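Local coordinates for protein endoglucanase FnCel5A (Fervidobacterium nodosum, PDB 3NCO) that probably hydrolyses the beta-1,4-glucosidic links of cellulose, as an endoglucanase of glycosyl hydrolase family 5 with a TIM-barrel fold, at residues Asn155-Tyr158 and Pro159-Gly163; Gly116-Leu119 and Val120-Lys124; Glu31-Val34 and Glu35-Gly39; Glu247-Lys251 and Asn252-Ile256. All blocks are in the same frame, centred on the assembly; numbering follows the deposited sequence.

Interaction 1. Residues Asn155-Tyr158 and Pro159-Gly163. With PO4 (phosphate ion), chain E.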
# COMPACT_ATOMS: atom_id res chain seq x y z
N ASN A 155 -2.60 -0.81 17.84
CA ASN A 155 -2.12 0.41 18.44
C ASN A 155 -1.01 0.05 19.42
O ASN A 155 -0.11 0.87 19.69
CB ASN A 155 -3.28 1.10 19.19
CG ASN A 155 -4.13 1.92 18.27
OD1 ASN A 155 -3.66 2.34 17.24
ND2 ASN A 155 -5.38 2.12 18.61
N GLU A 156 -1.09 -1.16 19.97
CA GLU A 156 -0.08 -1.64 20.91
C GLU A 156 1.19 -2.15 20.22
O GLU A 156 2.32 -1.93 20.70
CB GLU A 156 -0.64 -2.72 21.85
CG GLU A 156 -1.79 -2.15 22.75
CD GLU A 156 -2.68 -3.20 23.47
OE1 GLU A 156 -3.44 -2.78 24.39
OE2 GLU A 156 -2.67 -4.40 23.11
N LEU A 157 0.98 -2.84 19.08
CA LEU A 157 2.04 -3.47 18.35
C LEU A 157 2.93 -2.56 17.50
O LEU A 157 4.16 -2.65 17.55
CB LEU A 157 1.42 -4.59 17.45
CG LEU A 157 2.40 -5.32 16.53
CD1 LEU A 157 3.50 -5.98 17.36
CD2 LEU A 157 1.64 -6.39 15.72
N TYR A 158 2.31 -1.73 16.64
CA TYR A 158 3.08 -0.96 15.70
C TYR A 158 4.13 -0.07 16.38
O TYR A 158 5.23 0.01 15.84
CB TYR A 158 2.20 -0.22 14.65
CG TYR A 158 1.78 1.18 15.03
CD1 TYR A 158 0.44 1.47 15.38
CD2 TYR A 158 2.71 2.23 15.01
CE1 TYR A 158 0.04 2.76 15.73
CE2 TYR A 158 2.32 3.53 15.35
CZ TYR A 158 1.00 3.78 15.71
OH TYR A 158 0.65 5.08 16.02
N PRO A 159 3.82 0.55 17.58
CA PRO A 159 4.92 1.31 18.20
C PRO A 159 6.09 0.45 18.62
O PRO A 159 7.21 0.98 18.63
CB PRO A 159 4.26 1.99 19.42
CG PRO A 159 2.76 2.02 19.05
CD PRO A 159 2.59 0.66 18.39
N LYS A 160 5.88 -0.84 18.95
CA LYS A 160 7.03 -1.68 19.28
C LYS A 160 7.88 -1.89 18.04
O LYS A 160 9.13 -1.81 18.09
CB LYS A 160 6.57 -3.01 19.83
CG LYS A 160 5.76 -2.83 21.13
CD LYS A 160 5.29 -4.15 21.68
CE LYS A 160 4.43 -3.91 22.93
NZ LYS A 160 3.74 -5.17 23.34
N VAL A 161 7.19 -2.08 16.91
CA VAL A 161 7.94 -2.29 15.67
C VAL A 161 8.69 -1.01 15.34
O VAL A 161 9.89 -1.04 15.02
CB VAL A 161 7.01 -2.70 14.50
CG1 VAL A 161 7.87 -2.90 13.29
CG2 VAL A 161 6.31 -4.00 14.84
N LEU A 162 7.98 0.12 15.42
CA LEU A 162 8.56 1.44 15.13
C LEU A 162 9.81 1.70 15.98
O LEU A 162 10.84 2.18 15.47
CB LEU A 162 7.54 2.54 15.40
CG LEU A 162 7.95 3.98 15.02
CD1 LEU A 162 8.34 4.07 13.53
CD2 LEU A 162 6.79 4.89 15.35
N GLY A 163 9.75 1.33 17.26
CA GLY A 163 10.90 1.43 18.16
C GLY A 163 12.13 0.72 17.63
O GLY A 163 13.28 1.27 17.66
P PO4 E . -7.29 1.53 22.10
O1 PO4 E . -8.37 1.72 21.05
O2 PO4 E . -7.23 2.72 23.07
O3 PO4 E . -7.69 0.28 22.88
O4 PO4 E . -5.89 1.48 21.46
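The Y158 ring carries P159 on one face: CD of the proline lies 3.7 Å from the ring centroid and 20° off the normal, a CH-pi contact displaced toward the CG side of the ring, where Y158 CG and P159 CD are 3.5 Å apart. The W154 ring meets the tyrosine with its plane turned by about 45°, and Y158 OH is hydrogen-bonded to K191 O. P159 has no N-H to give to the turn before it, and the helix kinks here; its CD instead comes to 3.0 Å from N155 O. K160 N makes only a weak bond to L157 O, and regular i to i+4 bonding resumes with V161 N giving to L157 O and L162 N to Y158 O at 2.8 Å. The helix, 151-168, is the crossover of the beta-alpha-beta unit between strands 137-140 and 174-177 of the TIM barrel. Its inner side shows in Y158 on I176 and L162 on V174. On another side L157 CD1 lies 4.3 Å from V161 CG2, and both side chains pack on L119 of helix 112-130. Nearer the N-terminal end, N155 gives ND2 to O4 of a phosphate ion at 3.0 Å, an ion probably left from crystallisation that T152 OG1 also binds. The same amide is tied to the backbone of the loop after strand 174-177, through OD1 to K191 N and ND2 to E189 O.

Interaction 2. Residues Gly116-Leu119 and Val120-Lys124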
# COMPACT_ATOMS: atom_id res chain seq x y z
N GLY A 116 3.05 -11.05 16.76
CA GLY A 116 3.52 -9.66 16.80
C GLY A 116 5.01 -9.59 17.09
O GLY A 116 5.72 -8.83 16.42
N PRO A 117 5.49 -10.35 18.10
CA PRO A 117 6.93 -10.36 18.30
C PRO A 117 7.72 -10.85 17.10
O PRO A 117 8.89 -10.49 16.99
CB PRO A 117 7.11 -11.32 19.48
CG PRO A 117 5.81 -11.19 20.25
CD PRO A 117 4.78 -11.10 19.16
N VAL A 118 7.11 -11.65 16.22
CA VAL A 118 7.82 -12.12 15.03
C VAL A 118 7.91 -10.95 14.04
O VAL A 118 8.96 -10.71 13.45
CB VAL A 118 7.13 -13.36 14.38
CG1 VAL A 118 7.87 -13.80 13.11
CG2 VAL A 118 7.02 -14.50 15.40
N LEU A 119 6.83 -10.17 13.92
CA LEU A 119 6.89 -8.97 13.09
C LEU A 119 7.95 -8.01 13.60
O LEU A 119 8.70 -7.40 12.82
CB LEU A 119 5.50 -8.27 13.07
CG LEU A 119 5.43 -7.01 12.21
CD1 LEU A 119 5.56 -7.35 10.72
CD2 LEU A 119 4.09 -6.36 12.57
N VAL A 120 8.02 -7.87 14.94
CA VAL A 120 9.07 -6.98 15.48
C VAL A 120 10.46 -7.44 15.00
O VAL A 120 11.32 -6.60 14.59
CB VAL A 120 9.03 -6.89 17.01
CG1 VAL A 120 10.21 -6.16 17.53
CG2 VAL A 120 7.75 -6.16 17.48
N GLU A 121 10.73 -8.75 15.07
CA GLU A 121 12.04 -9.28 14.65
C GLU A 121 12.27 -9.14 13.14
O GLU A 121 13.37 -8.80 12.71
CB GLU A 121 12.19 -10.74 15.03
CG GLU A 121 12.23 -10.99 16.54
CD GLU A 121 13.24 -10.09 17.28
OE1 GLU A 121 14.43 -10.05 16.87
OE2 GLU A 121 12.87 -9.39 18.25
N ILE A 122 11.22 -9.34 12.34
CA ILE A 122 11.34 -9.09 10.89
C ILE A 122 11.79 -7.68 10.64
O ILE A 122 12.76 -7.42 9.92
CB ILE A 122 9.98 -9.37 10.16
CG1 ILE A 122 9.79 -10.88 10.08
CG2 ILE A 122 9.94 -8.73 8.74
CD1 ILE A 122 8.36 -11.31 9.74
N TRP A 123 11.12 -6.73 11.27
CA TRP A 123 11.43 -5.34 11.04
C TRP A 123 12.79 -4.91 11.61
O TRP A 123 13.46 -4.01 11.05
CB TRP A 123 10.28 -4.44 11.49
CG TRP A 123 9.33 -4.23 10.30
CD1 TRP A 123 8.02 -4.73 10.13
CD2 TRP A 123 9.65 -3.56 9.09
NE1 TRP A 123 7.53 -4.34 8.91
CE2 TRP A 123 8.52 -3.64 8.24
CE3 TRP A 123 10.80 -2.88 8.66
CZ2 TRP A 123 8.51 -3.05 6.96
CZ3 TRP A 123 10.79 -2.29 7.43
CH2 TRP A 123 9.66 -2.37 6.55
N LYS A 124 13.21 -5.52 12.71
CA LYS A 124 14.56 -5.22 13.21
C LYS A 124 15.58 -5.53 12.11
O LYS A 124 16.52 -4.76 11.84
CB LYS A 124 14.84 -6.06 14.45
CG LYS A 124 16.23 -5.87 15.00
CD LYS A 124 16.34 -6.61 16.34
CE LYS A 124 17.66 -6.28 17.09
NZ LYS A 124 17.57 -4.89 17.74
O HOH W 1 10.35 -9.69 19.22
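Apolar contact between L119 and W123, one turn apart, dominates the side-chain packing. The two lie side by side and point the same way, with L119 CD1 at the edge of the indole, near its plane, and 3.6 Å from W123 CD1. L119 sends CG anti to its own backbone N (chi1 -179°), which brings the CD1 methyl alongside the five-membered ring. V118 and I122 make a looser pair, CG1 to CD1 at 4.2 Å.

The backbone bonds are the i to i+4 ladder of an alpha-helix. V120 N reaches G116 O, I122 N reaches V118 O, and W123 N reaches L119 O. The CG2 methyl of V120 also packs against the G116 carbonyl, 3.5 Å from G116 O. The rung from E121 N to P117 O is the longest at 3.2 Å, and its donor stands 36° out of the carbonyl plane. P117 itself has no N-H to bond to the preceding turn, and the helix is kinked there.

Among the polar side chains, E121 folds back at chi2 (-50°). Its OE2 takes a water proton at 2.7 Å, and the same water gives its other proton to P117 O, so the carbonyl has a second donor. W123 NE1 bonds to I141 O, while K124 pairs with E164. With V120 and W123 packed on V161, helices 112-130 and 151-168 pair as neighbours in the outer helical layer of a TIM barrel.

Interaction 3. Residues Glu31-Val34 and Glu35-Gly39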
# COMPACT_ATOMS: atom_id res chain seq x y z
N GLU A 31 4.48 -10.76 -2.32
CA GLU A 31 3.56 -11.17 -1.24
C GLU A 31 2.89 -12.52 -1.51
O GLU A 31 2.05 -12.96 -0.70
CB GLU A 31 2.49 -10.10 -0.82
CG GLU A 31 1.28 -9.98 -1.74
CD GLU A 31 1.51 -9.36 -3.09
OE1 GLU A 31 2.62 -9.38 -3.66
OE2 GLU A 31 0.52 -8.84 -3.66
N ALA A 32 3.19 -13.12 -2.68
CA ALA A 32 2.83 -14.53 -2.91
C ALA A 32 3.64 -15.40 -1.97
O ALA A 32 4.59 -14.95 -1.37
CB ALA A 32 3.01 -14.87 -4.40
N PRO A 33 3.24 -16.67 -1.78
CA PRO A 33 4.10 -17.48 -0.89
C PRO A 33 5.54 -17.59 -1.40
O PRO A 33 6.50 -17.66 -0.62
CB PRO A 33 3.43 -18.86 -0.91
CG PRO A 33 1.99 -18.59 -1.32
CD PRO A 33 2.06 -17.40 -2.27
N VAL A 34 5.66 -17.73 -2.73
CA VAL A 34 6.93 -17.70 -3.44
C VAL A 34 6.71 -16.77 -4.65
O VAL A 34 5.70 -16.87 -5.38
CB VAL A 34 7.34 -19.10 -3.96
CG1 VAL A 34 8.59 -18.95 -4.83
CG2 VAL A 34 7.63 -20.07 -2.82
N GLU A 35 7.65 -15.83 -4.87
CA GLU A 35 7.41 -14.87 -5.98
C GLU A 35 7.28 -15.66 -7.27
O GLU A 35 8.14 -16.48 -7.63
CB GLU A 35 8.54 -13.86 -6.10
CG GLU A 35 8.21 -12.67 -7.02
CD GLU A 35 9.43 -11.80 -7.35
OE1 GLU A 35 10.50 -12.08 -6.78
OE2 GLU A 35 9.31 -10.87 -8.19
N GLY A 36 6.22 -15.34 -8.01
CA GLY A 36 5.94 -16.04 -9.27
C GLY A 36 4.79 -17.02 -9.13
O GLY A 36 4.14 -17.38 -10.12
N SER A 37 4.52 -17.47 -7.91
CA SER A 37 3.52 -18.53 -7.79
C SER A 37 2.06 -18.08 -8.03
O SER A 37 1.15 -18.94 -8.16
CB SER A 37 3.69 -19.26 -6.46
OG SER A 37 3.31 -18.42 -5.39
N TRP A 38 1.84 -16.76 -8.08
CA TRP A 38 0.55 -16.20 -8.42
C TRP A 38 0.58 -15.66 -9.84
O TRP A 38 -0.39 -15.03 -10.27
CB TRP A 38 0.16 -15.10 -7.42
CG TRP A 38 -0.17 -15.63 -6.01
CD1 TRP A 38 -0.33 -16.94 -5.62
CD2 TRP A 38 -0.47 -14.83 -4.86
NE1 TRP A 38 -0.70 -17.01 -4.28
CE2 TRP A 38 -0.79 -15.73 -3.80
CE3 TRP A 38 -0.51 -13.46 -4.62
CZ2 TRP A 38 -1.13 -15.28 -2.51
CZ3 TRP A 38 -0.88 -13.02 -3.34
CH2 TRP A 38 -1.16 -13.93 -2.30
N GLY A 39 1.65 -15.92 -10.57
CA GLY A 39 1.71 -15.55 -11.98
C GLY A 39 2.39 -14.21 -12.26
O GLY A 39 2.40 -13.76 -13.42
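V34 O is gripped twice by S37. The hydroxyl OG gives to it at 2.8 Å, in the carbonyl plane and on a lone pair, while the backbone N of the same serine comes in at 2.9 Å, tilted 27° from that plane. The N-H bond closes a type II turn from V34 to S37, with G36 at positive phi in its third position; a type I turn from G36 to G39 follows directly. S37 can make both bonds because chi1 of 70° sets OG between its backbone N and carbonyl carbon.

The two turns bring W38 back against A32 and P33. A32 CA sits 3.7 Å from the centroid of the six-membered ring, only 5° off the normal, and A32 CB rests on the same face, 3.5 Å from W38 CD2. P33 crosses the indole at about a right angle, its CD 3.4 Å from NE1.

R63 bonds to E31 O and packs on W38. E35 points its CB away from residues 31-34, and its carboxylate makes a salt bridge with R83 and a hydrogen bond to the backbone N of I42. The whole double turn belongs to the loop that leaves barrel strand 22-25 and runs on to helix 44-53.

Interaction 4. Residues Glu247-Lys251 and Asn252-Ile256; sequences EWAKK and NNVPI
A249 is the small knob on which the chain folds back at the C-terminal end of helix 232-252. Its CB presses on I256 CG1 at 3.4 Å, closer than usual for two carbons, and V254 CG1 lies about a right angle round from it, at 4.3 Å. The end is a Schellman motif: N253 takes positive phi (55°), and V254 N reaches back to A249 O at 3.0 Å in a nearly straight bond (169°). N253 N adds a weak bond to K250 O.

The flat indole of W248 packs beside this turn. With CG trans to the backbone N (chi1 -180°), it lies alongside the reversed chain. W248 CZ3 meets V254 CG1 at 3.8 Å, and I256 CD1 comes at the ring's edge near its plane. The CB of N252 lies over one face of the six-membered ring, 4.3 Å from its centroid and close to the normal. V200 of strand 198-204 touches W248, V254 and I256, so the turn is seated on the neighbouring barrel strand, and L192 packs on N252 and V254.

From here the chain enters strand 256-261, the next strand of the TIM barrel; P255 packs on helix 12-20. On the outer side, one water bridges the last turn to N253, giving a proton to K250 O at 2.8 Å and accepting one from N253 ND2.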
# COMPACT_ATOMS: atom_id res chain seq x y z
N GLU A 247 -10.50 15.37 7.59
CA GLU A 247 -10.70 16.08 8.87
C GLU A 247 -9.94 15.41 10.03
O GLU A 247 -9.32 16.10 10.88
CB GLU A 247 -12.21 16.19 9.19
CG GLU A 247 -13.00 17.00 8.13
CD GLU A 247 -14.52 17.00 8.36
OE1 GLU A 247 -15.04 16.13 9.12
OE2 GLU A 247 -15.22 17.88 7.77
N TRP A 248 -9.96 14.09 10.06
CA TRP A 248 -9.17 13.37 11.09
C TRP A 248 -7.67 13.65 10.98
O TRP A 248 -7.01 13.91 11.99
CB TRP A 248 -9.47 11.84 11.02
CG TRP A 248 -8.71 11.06 12.03
CD1 TRP A 248 -9.11 10.73 13.28
CD2 TRP A 248 -7.39 10.51 11.87
NE1 TRP A 248 -8.12 10.01 13.93
CE2 TRP A 248 -7.06 9.85 13.08
CE3 TRP A 248 -6.46 10.49 10.80
CZ2 TRP A 248 -5.82 9.15 13.27
CZ3 TRP A 248 -5.22 9.82 11.00
CH2 TRP A 248 -4.92 9.16 12.22
N ALA A 249 -7.14 13.56 9.75
CA ALA A 249 -5.71 13.77 9.57
C ALA A 249 -5.27 15.21 9.95
O ALA A 249 -4.16 15.41 10.49
CB ALA A 249 -5.33 13.43 8.16
N LYS A 250 -6.10 16.20 9.61
CA LYS A 250 -5.76 17.57 9.97
C LYS A 250 -5.76 17.71 11.50
O LYS A 250 -4.92 18.42 12.09
CB LYS A 250 -6.77 18.52 9.37
CG LYS A 250 -6.61 18.71 7.87
CD LYS A 250 -7.88 19.42 7.55
CE LYS A 250 -7.97 19.87 6.18
NZ LYS A 250 -9.34 20.51 6.24
N LYS A 251 -6.76 17.09 12.15
CA LYS A 251 -6.85 17.19 13.61
C LYS A 251 -5.65 16.53 14.25
O LYS A 251 -5.18 16.98 15.31
CB LYS A 251 -8.14 16.54 14.11
CG LYS A 251 -8.32 16.63 15.61
CD LYS A 251 -9.56 15.92 16.08
CE LYS A 251 -9.69 16.06 17.62
NZ LYS A 251 -9.40 17.42 18.08
N ASN A 252 -5.15 15.46 13.60
CA ASN A 252 -4.05 14.65 14.16
C ASN A 252 -2.66 14.98 13.58
O ASN A 252 -1.61 14.36 13.93
CB ASN A 252 -4.37 13.16 14.07
CG ASN A 252 -5.50 12.79 15.02
OD1 ASN A 252 -6.67 12.76 14.63
ND2 ASN A 252 -5.16 12.59 16.27
N ASN A 253 -2.65 16.06 12.77
CA ASN A 253 -1.41 16.65 12.28
C ASN A 253 -0.55 15.61 11.57
O ASN A 253 0.66 15.54 11.80
CB ASN A 253 -0.63 17.23 13.46
CG ASN A 253 -1.49 18.21 14.26
OD1 ASN A 253 -1.63 18.11 15.49
ND2 ASN A 253 -2.08 19.15 13.53
N VAL A 254 -1.18 14.82 10.70
CA VAL A 254 -0.44 13.73 10.02
C VAL A 254 -0.83 13.69 8.53
O VAL A 254 -1.99 13.96 8.19
CB VAL A 254 -0.70 12.39 10.74
CG1 VAL A 254 -2.15 11.95 10.57
CG2 VAL A 254 0.30 11.29 10.36
N PRO A 255 0.13 13.38 7.62
CA PRO A 255 -0.26 13.28 6.21
C PRO A 255 -0.90 11.93 5.91
O PRO A 255 -0.73 10.99 6.68
CB PRO A 255 1.08 13.32 5.46
CG PRO A 255 2.16 13.46 6.46
CD PRO A 255 1.57 13.16 7.83
N ILE A 256 -1.60 11.86 4.77
CA ILE A 256 -2.34 10.67 4.39
C ILE A 256 -1.90 10.18 3.00
O ILE A 256 -1.90 10.95 2.03
CB ILE A 256 -3.86 11.01 4.29
CG1 ILE A 256 -4.41 11.36 5.66
CG2 ILE A 256 -4.65 9.88 3.62
CD1 ILE A 256 -4.58 10.12 6.60
O HOH W 2 -2.81 19.64 10.79

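In the fold
All four contacts belong to one TIM barrel. Interactions 1 and 2 touch, with centres 10 Å apart: V161 CG1 meets W123 CB at 3.4 Å and L157 CD1 meets G116 CA at 3.7 Å, joining helices 112-130 and 151-168. Interaction 4 lies apart from them, its centre 20 Å from that of interaction 1, though the nearest atoms are about 8 Å away. Interaction 3 sits in the loop that follows strand 22-25, thus at the C-terminal ends of the barrel strands, where the active site of TIM-barrel enzymes lies. Its centre is 35 Å from that of interaction 4, which precedes a strand, on the opposite side of the chain's centre.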